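Local coordinates for protein BspA (BspA_V) (PDB 5DZ8) that probably contributes to bacterial adhesion as the variable domain of a cell wall-anchored adhesin of the antigen I/II family in Streptococcus agalactiae, at residues F35-D40 and E145-H150; H39-G44 and Y79-R84; H59-N64 and V69-D74; L101-R106 and L127-K132; P107-A112 and F119-N124. All blocks are in the same frame, centred on the assembly; numbering follows the deposited sequence.

Contact 1. Residues F35-D40 and E145-H150; sequences FEFNHD and EVFKIH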
# COMPACT_ATOMS: atom_id res chain seq x y z
N PHE A 35 10.84 24.79 10.31
CA PHE A 35 9.72 24.05 10.82
C PHE A 35 10.06 22.64 11.19
O PHE A 35 11.01 22.06 10.71
CB PHE A 35 8.55 24.06 9.83
CG PHE A 35 8.78 23.25 8.57
CD1 PHE A 35 8.60 21.89 8.56
CD2 PHE A 35 9.23 23.87 7.37
CE1 PHE A 35 8.81 21.14 7.39
CE2 PHE A 35 9.44 23.13 6.21
CZ PHE A 35 9.24 21.77 6.21
N GLU A 36 9.14 22.08 11.94
CA GLU A 36 9.22 20.74 12.40
C GLU A 36 7.80 20.20 12.68
O GLU A 36 7.08 20.71 13.56
CB GLU A 36 10.05 20.74 13.66
CG GLU A 36 10.01 19.47 14.44
CD GLU A 36 10.75 19.55 15.75
OE1 GLU A 36 11.79 20.27 15.80
OE2 GLU A 36 10.28 18.89 16.72
N PHE A 37 7.43 19.19 11.91
CA PHE A 37 6.27 18.34 12.18
C PHE A 37 6.60 17.14 13.05
O PHE A 37 7.53 16.44 12.77
CB PHE A 37 5.72 17.78 10.86
CG PHE A 37 5.05 18.81 10.02
CD1 PHE A 37 3.78 19.27 10.35
CD2 PHE A 37 5.70 19.37 8.93
CE1 PHE A 37 3.17 20.23 9.58
CE2 PHE A 37 5.06 20.31 8.13
CZ PHE A 37 3.80 20.72 8.45
N ASN A 38 5.78 16.88 14.06
CA ASN A 38 5.90 15.67 14.90
C ASN A 38 4.65 14.84 14.74
O ASN A 38 3.60 15.38 14.78
CB ASN A 38 6.09 16.13 16.35
CG ASN A 38 7.50 16.63 16.60
OD1 ASN A 38 8.44 15.84 16.64
ND2 ASN A 38 7.68 17.94 16.70
N HIS A 39 4.75 13.55 14.53
CA HIS A 39 3.57 12.68 14.54
C HIS A 39 3.73 11.41 15.43
O HIS A 39 4.79 10.77 15.47
CB HIS A 39 3.16 12.32 13.12
CG HIS A 39 4.00 11.27 12.45
ND1 HIS A 39 4.96 11.57 11.50
CD2 HIS A 39 3.98 9.91 12.53
CE1 HIS A 39 5.49 10.46 11.04
NE2 HIS A 39 4.92 9.44 11.65
N ASP A 40 2.66 11.08 16.15
CA ASP A 40 2.53 9.83 16.92
C ASP A 40 2.13 8.70 15.99
O ASP A 40 1.17 8.84 15.25
CB ASP A 40 1.43 9.97 17.97
CG ASP A 40 1.90 10.66 19.22
OD1 ASP A 40 2.89 11.42 19.15
OD2 ASP A 40 1.27 10.43 20.29
N GLU A 145 -0.40 24.71 -0.73
CA GLU A 145 0.35 23.43 -0.76
C GLU A 145 1.78 23.63 -1.22
O GLU A 145 2.03 24.25 -2.25
CB GLU A 145 -0.31 22.46 -1.70
CG GLU A 145 0.32 21.09 -1.77
CD GLU A 145 -0.48 20.17 -2.68
OE1 GLU A 145 -0.82 20.60 -3.81
OE2 GLU A 145 -0.76 19.02 -2.26
N VAL A 146 2.73 23.14 -0.43
CA VAL A 146 4.14 23.23 -0.84
C VAL A 146 4.77 21.86 -1.00
O VAL A 146 5.79 21.75 -1.66
CB VAL A 146 4.98 24.16 0.09
CG1 VAL A 146 4.41 25.58 0.03
CG2 VAL A 146 4.91 23.70 1.54
N PHE A 147 4.19 20.83 -0.38
CA PHE A 147 4.55 19.45 -0.69
C PHE A 147 3.49 18.53 -0.18
O PHE A 147 2.56 18.99 0.46
CB PHE A 147 5.95 19.06 -0.18
CG PHE A 147 6.16 19.21 1.32
CD1 PHE A 147 5.82 18.21 2.19
CD2 PHE A 147 6.76 20.32 1.84
CE1 PHE A 147 6.06 18.34 3.53
CE2 PHE A 147 6.99 20.48 3.18
CZ PHE A 147 6.61 19.50 4.04
N LYS A 148 3.60 17.23 -0.50
CA LYS A 148 2.61 16.26 -0.03
C LYS A 148 3.29 15.27 0.82
O LYS A 148 4.46 15.09 0.67
CB LYS A 148 1.95 15.50 -1.17
CG LYS A 148 1.12 16.35 -2.09
CD LYS A 148 0.30 15.46 -3.02
CE LYS A 148 -0.10 16.17 -4.29
NZ LYS A 148 -1.20 17.11 -4.02
N ILE A 149 2.50 14.59 1.66
CA ILE A 149 2.97 13.58 2.60
C ILE A 149 2.06 12.36 2.60
O ILE A 149 0.83 12.51 2.59
CB ILE A 149 2.97 14.09 4.05
CG1 ILE A 149 3.91 15.27 4.20
CG2 ILE A 149 3.49 13.01 4.99
CD1 ILE A 149 3.52 16.18 5.37
N HIS A 150 2.67 11.16 2.62
CA HIS A 150 1.96 9.89 2.76
C HIS A 150 2.49 9.17 3.99
O HIS A 150 3.68 8.99 4.18
CB HIS A 150 2.11 8.95 1.54
CG HIS A 150 1.59 9.51 0.25
ND1 HIS A 150 1.88 8.94 -0.98
CD2 HIS A 150 0.82 10.59 -0.01
CE1 HIS A 150 1.31 9.65 -1.94
NE2 HIS A 150 0.64 10.65 -1.38
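The ring of F147 is met near its plane, at the edge, by CZ of F35, while F37 comes to the same ring obliquely. CZ of F35 lies 4.0 Å from CE2 of F147 and is almost as near to CZ of F147, so one corner of the F35 ring sits against one side of the F147 ring. CE2 of F37 stands 4.4 Å from CZ of F147, a looser touch. Neither meeting is a face-to-face stack. In F35 and F147 the CB bonds point toward the opposing strand, and chi1 values of 70° and 58° set the turn of the rings there. The two backbones stay far apart, 11.2 Å between CA of F37 and CA of I149, and within the two segments the three buried rings make the close contacts. The polar side chains of E36 and N38 turn away from the aromatic cluster: ND2 of N38 donates a straight hydrogen bond of 2.8 Å to OE2 of E36, which also forms a salt bridge with K52. Strand 34-42 belongs to the six-stranded antiparallel sheet and strand 144-167 to the three-stranded one, so the contact joins two facing sheets. I8, V57, V76 and L78 also touch F35, and L53 and V100 pack on F147, while segment 145-150 pairs antiparallel with a strand of the second subunit.

Contact 2. Residues H39-G44 and Y79-R84; sequences HDMIDG and YKYEYR
H39 and Y81 meet where the axes of segments 39-42 and 79-84 cross at 49°, 9.3 Å apart at their closest; strand 47-63 lies between the two strands in the six-stranded antiparallel sheet, and the side chains meet across it. The hydroxyl OH of Y81 comes to the edge of the imidazole, near the ring plane, 3.2 Å from CE1 of H39; the two side chains cross at about a right angle. Next to this pair, selenomethionine M41 places CB 4.1 Å from CE1 of Y83, at the edge of the phenol ring. Its chain bends at both chi2 and chi3, which folds the methyl CE back so that it too lies 4.1 Å from CE1 of Y83, and brings it into the plane of the H39 ring at its edge. F98 stacks on Y81. The contact thus combines a close oxygen-to-imidazole-carbon approach with apolar packing of M41 beside Y83 and H39, while the Y83 hydroxyl is satisfied by a hydrogen bond with O of G115.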
# COMPACT_ATOMS: atom_id res chain seq x y z
N HIS A 39 4.75 13.55 14.53
CA HIS A 39 3.57 12.68 14.54
C HIS A 39 3.73 11.41 15.43
O HIS A 39 4.79 10.77 15.47
CB HIS A 39 3.16 12.32 13.12
CG HIS A 39 4.00 11.27 12.45
ND1 HIS A 39 4.96 11.57 11.50
CD2 HIS A 39 3.98 9.91 12.53
CE1 HIS A 39 5.49 10.46 11.04
NE2 HIS A 39 4.92 9.44 11.65
N ASP A 40 2.66 11.08 16.15
CA ASP A 40 2.53 9.83 16.92
C ASP A 40 2.13 8.70 15.99
O ASP A 40 1.17 8.84 15.25
CB ASP A 40 1.43 9.97 17.97
CG ASP A 40 1.90 10.66 19.22
OD1 ASP A 40 2.89 11.42 19.15
OD2 ASP A 40 1.27 10.43 20.29
N MSE A 41 2.83 7.58 16.06
CA MSE A 41 2.49 6.40 15.28
C MSE A 41 1.80 5.36 16.16
O MSE A 41 2.38 4.94 17.17
CB MSE A 41 3.78 5.82 14.71
CG MSE A 41 3.51 4.83 13.57
SE MSE A 41 2.88 5.84 12.00
CE MSE A 41 4.73 6.19 11.44
N ILE A 42 0.60 4.95 15.73
CA ILE A 42 -0.39 4.13 16.47
C ILE A 42 -0.52 2.77 15.79
O ILE A 42 -0.63 2.73 14.57
CB ILE A 42 -1.80 4.80 16.42
CG1 ILE A 42 -1.76 6.27 16.88
CG2 ILE A 42 -2.82 4.05 17.27
CD1 ILE A 42 -1.24 6.48 18.29
N ASP A 43 -0.58 1.67 16.54
CA ASP A 43 -0.53 0.31 15.98
C ASP A 43 -1.76 -0.68 15.93
O ASP A 43 -1.53 -1.87 15.71
CB ASP A 43 0.65 -0.42 16.64
CG ASP A 43 0.31 -1.01 18.01
OD1 ASP A 43 -0.69 -0.56 18.62
OD2 ASP A 43 1.03 -1.94 18.48
N GLY A 44 -3.02 -0.31 16.16
CA GLY A 44 -3.50 0.86 16.86
C GLY A 44 -4.17 0.44 18.18
O GLY A 44 -5.34 0.69 18.40
N TYR A 79 14.99 18.75 5.47
CA TYR A 79 16.24 18.35 6.07
C TYR A 79 16.21 16.88 6.43
O TYR A 79 16.87 16.08 5.79
CB TYR A 79 16.55 19.18 7.31
CG TYR A 79 16.77 20.68 7.09
CD1 TYR A 79 17.26 21.20 5.91
CD2 TYR A 79 16.55 21.58 8.15
CE1 TYR A 79 17.44 22.56 5.75
CE2 TYR A 79 16.77 22.94 8.00
CZ TYR A 79 17.20 23.43 6.81
OH TYR A 79 17.39 24.76 6.72
N LYS A 80 15.41 16.51 7.43
CA LYS A 80 15.48 15.15 7.94
C LYS A 80 14.12 14.56 8.21
O LYS A 80 13.18 15.25 8.56
CB LYS A 80 16.30 15.12 9.23
CG LYS A 80 17.78 15.36 9.01
CD LYS A 80 18.63 15.07 10.27
CE LYS A 80 20.07 15.60 10.14
NZ LYS A 80 20.72 15.20 8.83
N TYR A 81 14.06 13.25 8.08
CA TYR A 81 13.00 12.46 8.64
C TYR A 81 13.55 11.47 9.64
O TYR A 81 14.31 10.57 9.27
CB TYR A 81 12.20 11.73 7.57
CG TYR A 81 11.04 10.93 8.15
CD1 TYR A 81 9.95 11.58 8.72
CD2 TYR A 81 11.07 9.53 8.19
CE1 TYR A 81 8.90 10.86 9.29
CE2 TYR A 81 10.04 8.80 8.76
CZ TYR A 81 8.96 9.46 9.30
OH TYR A 81 7.93 8.74 9.86
N GLU A 82 13.09 11.61 10.88
CA GLU A 82 13.46 10.76 11.96
C GLU A 82 12.27 10.03 12.58
O GLU A 82 11.14 10.60 12.67
CB GLU A 82 14.11 11.60 13.07
CG GLU A 82 15.41 12.26 12.67
CD GLU A 82 15.76 13.47 13.53
OE1 GLU A 82 15.42 13.47 14.73
OE2 GLU A 82 16.39 14.42 13.02
N TYR A 83 12.55 8.80 13.05
CA TYR A 83 11.61 7.96 13.67
C TYR A 83 12.22 7.33 14.87
O TYR A 83 13.23 6.66 14.75
CB TYR A 83 11.09 6.90 12.70
CG TYR A 83 10.05 6.00 13.35
CD1 TYR A 83 8.72 6.40 13.50
CD2 TYR A 83 10.40 4.77 13.87
CE1 TYR A 83 7.78 5.56 14.09
CE2 TYR A 83 9.47 3.93 14.49
CZ TYR A 83 8.17 4.31 14.59
OH TYR A 83 7.28 3.44 15.19
N ARG A 84 11.56 7.52 16.00
CA ARG A 84 11.96 7.01 17.31
C ARG A 84 10.97 5.93 17.72
O ARG A 84 9.83 6.23 18.10
CB ARG A 84 11.95 8.14 18.36

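Contact 3. Residues H59-N64 and V69-D74; sequences HHYVAN and VTAFVD
Backbone hydrogen bonds carry the pairing of H60 with F72 and of V62 with T70, in the antiparallel hairpin of strands 47-63 and 69-85. N of F72 reaches O of H60 at 2.7 Å with an almost linear N-H...O angle of 171°, and N of H60 answers to O of F72; V62 and T70 exchange a similar pair. The pair of neighbouring rings lies on the face of H60 and F72: they are nearly parallel, 9° apart, but slid so that overlap is slight, and CB of F72 sits over one imidazole face, 3.6 Å from its centroid. On the other face, CD1 of Y61 touches CB of A71 at 4.0 Å. One polar side-chain bond is added, from ND1 of H60 to OD2 of D74, 3.1 Å long and bent to 138°; it lies in the imidazole plane and uses the syn lone pair. The carboxylate thus helps fix the rotation of the H60 ring above F72, and its negative charge would probably favour a protonated imidazole.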
# COMPACT_ATOMS: atom_id res chain seq x y z
N HIS A 59 11.65 32.06 2.44
CA HIS A 59 10.82 33.17 2.03
C HIS A 59 11.41 34.51 2.43
O HIS A 59 12.28 34.60 3.29
CB HIS A 59 9.38 32.99 2.58
CG HIS A 59 9.31 32.90 4.07
ND1 HIS A 59 8.46 32.05 4.71
CD2 HIS A 59 10.02 33.50 5.04
CE1 HIS A 59 8.62 32.13 6.01
NE2 HIS A 59 9.57 33.01 6.24
N HIS A 60 10.93 35.57 1.81
CA HIS A 60 11.32 36.92 2.21
C HIS A 60 10.18 37.89 1.88
O HIS A 60 9.32 37.61 1.04
CB HIS A 60 12.65 37.34 1.60
CG HIS A 60 12.59 37.61 0.14
ND1 HIS A 60 12.68 36.61 -0.81
CD2 HIS A 60 12.47 38.77 -0.55
CE1 HIS A 60 12.57 37.13 -2.02
NE2 HIS A 60 12.43 38.45 -1.88
N TYR A 61 10.19 38.99 2.61
CA TYR A 61 9.12 39.94 2.63
C TYR A 61 9.60 41.35 2.25
O TYR A 61 10.59 41.82 2.80
CB TYR A 61 8.59 40.06 4.06
CG TYR A 61 8.16 38.81 4.71
CD1 TYR A 61 7.32 37.90 4.06
CD2 TYR A 61 8.57 38.51 6.02
CE1 TYR A 61 6.94 36.71 4.66
CE2 TYR A 61 8.17 37.32 6.62
CZ TYR A 61 7.35 36.43 5.93
OH TYR A 61 6.90 35.31 6.55
N VAL A 62 8.85 42.03 1.38
CA VAL A 62 9.05 43.47 1.15
C VAL A 62 7.88 44.34 1.68
O VAL A 62 6.75 44.20 1.24
CB VAL A 62 9.32 43.76 -0.35
CG1 VAL A 62 9.53 45.27 -0.57
CG2 VAL A 62 10.55 42.98 -0.81
N ALA A 63 8.14 45.22 2.65
CA ALA A 63 7.09 46.14 3.14
C ALA A 63 6.86 47.31 2.15
O ALA A 63 7.82 47.82 1.61
CB ALA A 63 7.45 46.67 4.51
N ASN A 64 5.61 47.68 1.88
CA ASN A 64 5.32 48.90 1.09
C ASN A 64 4.84 50.03 1.98
O ASN A 64 4.41 49.75 3.10
CB ASN A 64 4.27 48.61 0.03
CG ASN A 64 4.65 47.46 -0.85
OD1 ASN A 64 5.75 47.43 -1.37
ND2 ASN A 64 3.73 46.50 -1.02
N VAL A 69 2.29 44.30 1.98
CA VAL A 69 3.54 43.58 1.97
C VAL A 69 3.54 42.58 0.82
O VAL A 69 2.48 42.15 0.38
CB VAL A 69 3.73 42.88 3.31
CG1 VAL A 69 2.69 41.74 3.47
CG2 VAL A 69 5.15 42.35 3.43
N THR A 70 4.73 42.27 0.27
CA THR A 70 4.88 41.21 -0.74
C THR A 70 5.68 40.10 -0.09
O THR A 70 6.79 40.33 0.42
CB THR A 70 5.61 41.66 -2.03
OG1 THR A 70 5.08 42.89 -2.53
CG2 THR A 70 5.41 40.64 -3.06
N ALA A 71 5.10 38.92 -0.09
CA ALA A 71 5.71 37.75 0.45
C ALA A 71 6.20 36.90 -0.71
O ALA A 71 5.41 36.51 -1.53
CB ALA A 71 4.68 36.94 1.26
N PHE A 72 7.49 36.60 -0.74
CA PHE A 72 8.09 35.73 -1.76
C PHE A 72 8.32 34.39 -1.13
O PHE A 72 9.05 34.29 -0.16
CB PHE A 72 9.43 36.30 -2.23
CG PHE A 72 9.30 37.55 -3.09
CD1 PHE A 72 9.09 37.45 -4.47
CD2 PHE A 72 9.39 38.83 -2.52
CE1 PHE A 72 8.94 38.60 -5.25
CE2 PHE A 72 9.26 39.97 -3.31
CZ PHE A 72 9.02 39.85 -4.68
N VAL A 73 7.70 33.36 -1.67
CA VAL A 73 7.92 32.02 -1.19
C VAL A 73 8.76 31.33 -2.25
O VAL A 73 8.22 30.77 -3.19
CB VAL A 73 6.62 31.28 -0.95
CG1 VAL A 73 6.86 29.95 -0.22
CG2 VAL A 73 5.65 32.16 -0.17
N ASP A 74 10.07 31.34 -2.05
CA ASP A 74 11.04 30.94 -3.06
C ASP A 74 11.10 29.44 -3.23
O ASP A 74 10.90 28.94 -4.34
CB ASP A 74 12.41 31.52 -2.75
CG ASP A 74 12.39 33.05 -2.76
OD1 ASP A 74 11.88 33.64 -3.76
OD2 ASP A 74 12.82 33.67 -1.74

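Contact 4. Residues L101-R106 and L127-K132; sequences LTKDGR and LQLNLK
T102 and L127 meet where a hairpin loop with a type I beta turn, T102 to G105, joins the neighbouring antiparallel strands 94-101 and 107-113 and packs against strand 119-135 of the other sheet. The closer part is apolar. CE of K103 lies 3.7 Å from CD2 of L129, and CG2 of T102 rests 4.2 Å from CD1 of L127; both pairs approach at a slant. K103 starts with CG beside the backbone N (chi1 -72°) and bends again at chi3, which lays its methylene end across the leucine. L129 is also buried against V73, V76 and V146, and I108 of strand 107-113 packs on T102 and L127. The looser side holds D104 and R106, exposed and without contact to segment 127-132, their charged ends joined by a long salt bridge of 3.7 Å between OD2 of D104 and NH1 of R106. The loop is tied within itself: N of T102 donates to O of R106, N of G105 to O of T102, and OG1 of T102 accepts a hydrogen bond of 3.0 Å from N of R106.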
# COMPACT_ATOMS: atom_id res chain seq x y z
N LEU A 101 6.28 14.02 -1.32
CA LEU A 101 6.18 14.27 -2.74
C LEU A 101 6.05 15.74 -2.98
O LEU A 101 5.65 16.48 -2.10
CB LEU A 101 4.95 13.56 -3.36
CG LEU A 101 4.65 12.12 -2.99
CD1 LEU A 101 3.88 12.07 -1.70
CD2 LEU A 101 3.81 11.45 -4.06
N THR A 102 6.30 16.14 -4.22
CA THR A 102 6.14 17.52 -4.61
C THR A 102 4.66 17.86 -4.66
O THR A 102 3.81 16.98 -4.63
CB THR A 102 6.71 17.76 -6.01
OG1 THR A 102 6.03 16.89 -6.91
CG2 THR A 102 8.20 17.51 -6.03
N LYS A 103 4.35 19.15 -4.72
CA LYS A 103 2.97 19.55 -5.08
C LYS A 103 2.37 18.84 -6.26
O LYS A 103 1.16 18.70 -6.32
CB LYS A 103 2.93 20.95 -5.58
CG LYS A 103 3.11 22.01 -4.58
CD LYS A 103 3.29 23.28 -5.40
CE LYS A 103 4.66 23.32 -6.04
NZ LYS A 103 4.73 24.33 -7.11
N ASP A 104 3.20 18.47 -7.22
CA ASP A 104 2.74 17.95 -8.51
C ASP A 104 2.60 16.42 -8.53
O ASP A 104 2.36 15.84 -9.59
CB ASP A 104 3.71 18.41 -9.61
CG ASP A 104 4.12 19.87 -9.44
OD1 ASP A 104 3.22 20.75 -9.42
OD2 ASP A 104 5.35 20.12 -9.24
N GLY A 105 2.76 15.78 -7.37
CA GLY A 105 2.62 14.34 -7.18
C GLY A 105 3.91 13.52 -7.34
O GLY A 105 3.91 12.28 -7.22
N ARG A 106 5.03 14.18 -7.60
CA ARG A 106 6.28 13.44 -7.79
C ARG A 106 6.98 13.07 -6.47
O ARG A 106 7.30 13.98 -5.68
CB ARG A 106 7.18 14.27 -8.64
CG ARG A 106 8.47 13.64 -9.11
CD ARG A 106 9.17 14.68 -9.98
NE ARG A 106 8.27 15.28 -11.00
CZ ARG A 106 7.55 16.42 -10.89
NH1 ARG A 106 7.57 17.22 -9.79
NH2 ARG A 106 6.77 16.77 -11.93
N LEU A 127 12.82 22.06 -2.99
CA LEU A 127 11.83 22.08 -4.00
C LEU A 127 11.47 23.53 -4.29
O LEU A 127 11.00 24.27 -3.41
CB LEU A 127 10.58 21.36 -3.50
CG LEU A 127 10.72 20.06 -2.70
CD1 LEU A 127 9.34 19.43 -2.52
CD2 LEU A 127 11.65 19.04 -3.31
N GLN A 128 11.66 23.93 -5.54
CA GLN A 128 11.41 25.32 -5.96
C GLN A 128 9.90 25.60 -6.05
O GLN A 128 9.15 24.76 -6.43
CB GLN A 128 12.12 25.63 -7.27
CG GLN A 128 13.64 25.49 -7.18
CD GLN A 128 14.31 26.65 -6.45
OE1 GLN A 128 13.97 27.81 -6.62
NE2 GLN A 128 15.29 26.32 -5.63
N LEU A 129 9.49 26.78 -5.62
CA LEU A 129 8.11 27.15 -5.57
C LEU A 129 7.96 28.41 -6.36
O LEU A 129 7.07 28.46 -7.16
CB LEU A 129 7.65 27.40 -4.09
CG LEU A 129 7.74 26.19 -3.17
CD1 LEU A 129 7.54 26.55 -1.72
CD2 LEU A 129 6.75 25.13 -3.58
N ASN A 130 8.77 29.43 -6.09
CA ASN A 130 8.66 30.75 -6.79
C ASN A 130 7.26 31.31 -6.80
O ASN A 130 6.66 31.49 -7.85
CB ASN A 130 9.15 30.68 -8.23
CG ASN A 130 10.57 30.18 -8.32
OD1 ASN A 130 11.47 30.74 -7.69
ND2 ASN A 130 10.76 29.11 -9.03
N LEU A 131 6.75 31.53 -5.61
CA LEU A 131 5.41 32.03 -5.45
C LEU A 131 5.56 33.42 -4.89
O LEU A 131 6.58 33.74 -4.26
CB LEU A 131 4.62 31.14 -4.53
CG LEU A 131 4.57 29.67 -4.90
CD1 LEU A 131 4.11 28.91 -3.67
CD2 LEU A 131 3.62 29.40 -6.07
N LYS A 132 4.56 34.25 -5.16
CA LYS A 132 4.54 35.64 -4.69
C LYS A 132 3.10 35.98 -4.28
O LYS A 132 2.16 35.69 -5.02
CB LYS A 132 5.03 36.56 -5.78
CG LYS A 132 4.87 38.04 -5.50
CD LYS A 132 5.76 38.88 -6.43
CE LYS A 132 5.06 39.33 -7.70
NZ LYS A 132 4.63 40.79 -7.69

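Contact 5. Residues P107-A112 and F119-N124; sequences PIFEKA and FAETLN
F109 and L123 pack face to methyl where edge strand 107-113 of the three-stranded sheet faces strand 119-135 of the six-stranded sheet: a contact between two sheets, with the axes of segments 107-112 and 119-124 antiparallel and 8.9 Å apart at their closest. F109 extends with CG trans to the backbone N (chi1 170°), and CD1 of L123 stands over the centre of its ring, 4.0 Å from the centroid, in a CH-pi contact. The second methyl, CD2 of L123, reaches CB of F109 at 3.8 Å, and both branches lie on the same side of the ring. CB of E121 touches the same ring obliquely, at CE1 and CZ. K111 also starts with CG opposite the backbone N (chi1 177°) but bends at chi2 (74°), which carries its aliphatic chain across F119. CE lies over the centre of the F119 ring, 3.9 Å from the centroid, and NZ continues over that face as a cation-pi partner. E121, bent at its own chi2, folds its carboxylate toward the ammonium group. Y81 packs on both F109 and F119, and H113 meets F119 edge-to-face. The salt bridge closes with NZ of K111 2.9 Å from OE2 of E121, approaching from above the carboxylate plane.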
# COMPACT_ATOMS: atom_id res chain seq x y z
N PRO A 107 7.22 11.76 -6.23
CA PRO A 107 7.85 11.38 -4.98
C PRO A 107 9.31 11.78 -4.90
O PRO A 107 10.03 11.74 -5.88
CB PRO A 107 7.67 9.85 -4.91
CG PRO A 107 7.35 9.40 -6.29
CD PRO A 107 7.13 10.62 -7.16
N ILE A 108 9.74 12.23 -3.73
CA ILE A 108 11.14 12.57 -3.53
C ILE A 108 11.74 11.86 -2.32
O ILE A 108 12.93 11.86 -2.10
CB ILE A 108 11.35 14.10 -3.53
CG1 ILE A 108 10.59 14.79 -2.39
CG2 ILE A 108 10.91 14.70 -4.89
CD1 ILE A 108 11.51 15.39 -1.36
N PHE A 109 10.94 11.18 -1.53
CA PHE A 109 11.52 10.40 -0.46
C PHE A 109 10.50 9.34 -0.15
O PHE A 109 9.28 9.59 -0.15
CB PHE A 109 11.82 11.31 0.78
CG PHE A 109 12.19 10.55 2.02
CD1 PHE A 109 13.47 9.98 2.14
CD2 PHE A 109 11.26 10.37 3.07
CE1 PHE A 109 13.82 9.28 3.29
CE2 PHE A 109 11.60 9.66 4.21
CZ PHE A 109 12.88 9.10 4.33
N GLU A 110 11.00 8.17 0.13
CA GLU A 110 10.18 7.03 0.50
C GLU A 110 10.92 6.17 1.48
O GLU A 110 12.07 5.86 1.29
CB GLU A 110 9.84 6.21 -0.73
CG GLU A 110 8.86 5.10 -0.38
CD GLU A 110 8.21 4.44 -1.59
OE1 GLU A 110 7.84 5.11 -2.61
OE2 GLU A 110 8.06 3.23 -1.51
N LYS A 111 10.25 5.75 2.53
CA LYS A 111 10.84 4.90 3.52
C LYS A 111 9.79 3.94 4.04
O LYS A 111 8.78 4.35 4.65
CB LYS A 111 11.34 5.76 4.65
CG LYS A 111 11.94 4.99 5.80
CD LYS A 111 13.32 4.41 5.48
CE LYS A 111 13.78 3.66 6.73
NZ LYS A 111 15.19 3.31 6.61
N ALA A 112 10.07 2.66 3.81
CA ALA A 112 9.22 1.59 4.23
C ALA A 112 9.91 0.96 5.44
O ALA A 112 11.11 0.76 5.42
CB ALA A 112 9.09 0.60 3.10
N PHE A 119 15.51 5.41 13.60
CA PHE A 119 16.45 5.82 12.55
C PHE A 119 16.32 7.29 12.24
O PHE A 119 15.36 7.96 12.66
CB PHE A 119 16.23 5.01 11.27
CG PHE A 119 14.85 5.22 10.66
CD1 PHE A 119 14.55 6.38 9.91
CD2 PHE A 119 13.82 4.32 10.94
CE1 PHE A 119 13.28 6.57 9.39
CE2 PHE A 119 12.55 4.54 10.44
CZ PHE A 119 12.29 5.65 9.64
N ALA A 120 17.27 7.75 11.43
CA ALA A 120 17.22 9.09 10.86
C ALA A 120 17.72 9.08 9.43
O ALA A 120 18.80 8.59 9.15
CB ALA A 120 18.05 10.04 11.70
N GLU A 121 16.93 9.64 8.54
CA GLU A 121 17.31 9.76 7.15
C GLU A 121 17.46 11.22 6.83
O GLU A 121 16.62 12.06 7.21
CB GLU A 121 16.17 9.26 6.27
CG GLU A 121 15.74 7.83 6.53
CD GLU A 121 16.84 6.82 6.21
OE1 GLU A 121 17.68 7.12 5.36
OE2 GLU A 121 16.85 5.73 6.82
N THR A 122 18.47 11.50 6.05
CA THR A 122 18.78 12.81 5.58
C THR A 122 18.27 12.98 4.17
O THR A 122 18.63 12.25 3.29
CB THR A 122 20.31 13.06 5.58
OG1 THR A 122 20.75 13.07 6.94
CG2 THR A 122 20.63 14.40 4.97
N LEU A 123 17.50 14.02 3.95
CA LEU A 123 16.98 14.32 2.63
C LEU A 123 17.78 15.46 2.01
O LEU A 123 18.31 15.31 0.93
CB LEU A 123 15.51 14.75 2.74
CG LEU A 123 14.44 13.68 2.95
CD1 LEU A 123 14.47 13.11 4.31
CD2 LEU A 123 13.08 14.28 2.75
N ASN A 124 17.83 16.61 2.69
CA ASN A 124 18.40 17.83 2.15
C ASN A 124 17.93 18.17 0.75
O ASN A 124 18.71 18.51 -0.09
CB ASN A 124 19.93 17.80 2.26
CG ASN A 124 20.41 17.82 3.69
OD1 ASN A 124 19.70 18.24 4.61
ND2 ASN A 124 21.63 17.36 3.89

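How the contacts relate
Contacts 1, 4 and 5 join the two sheets; contact 2 links two strands of the six-stranded sheet across strand 47-63, and contact 3 is direct pairing within that sheet. Contacts 1 and 2 share H39 and D40, their centres 11 Å apart. Contact 2 meets contact 5 through backbone pairing of strands 69-85 and 119-135, with O of Y79 2.8 Å from N of L123; the same strands join contacts 3 and 4. Contacts 1 and 4 touch where K148 pairs with L101. Contact 3 lies about 33 Å from contact 2, centre to centre. Contacts 1 and 3 border the second subunit, and the hydroxyl of Y61 is hydrogen-bonded to a di(hydroxyethyl)ether, probably from the crystallisation liquor.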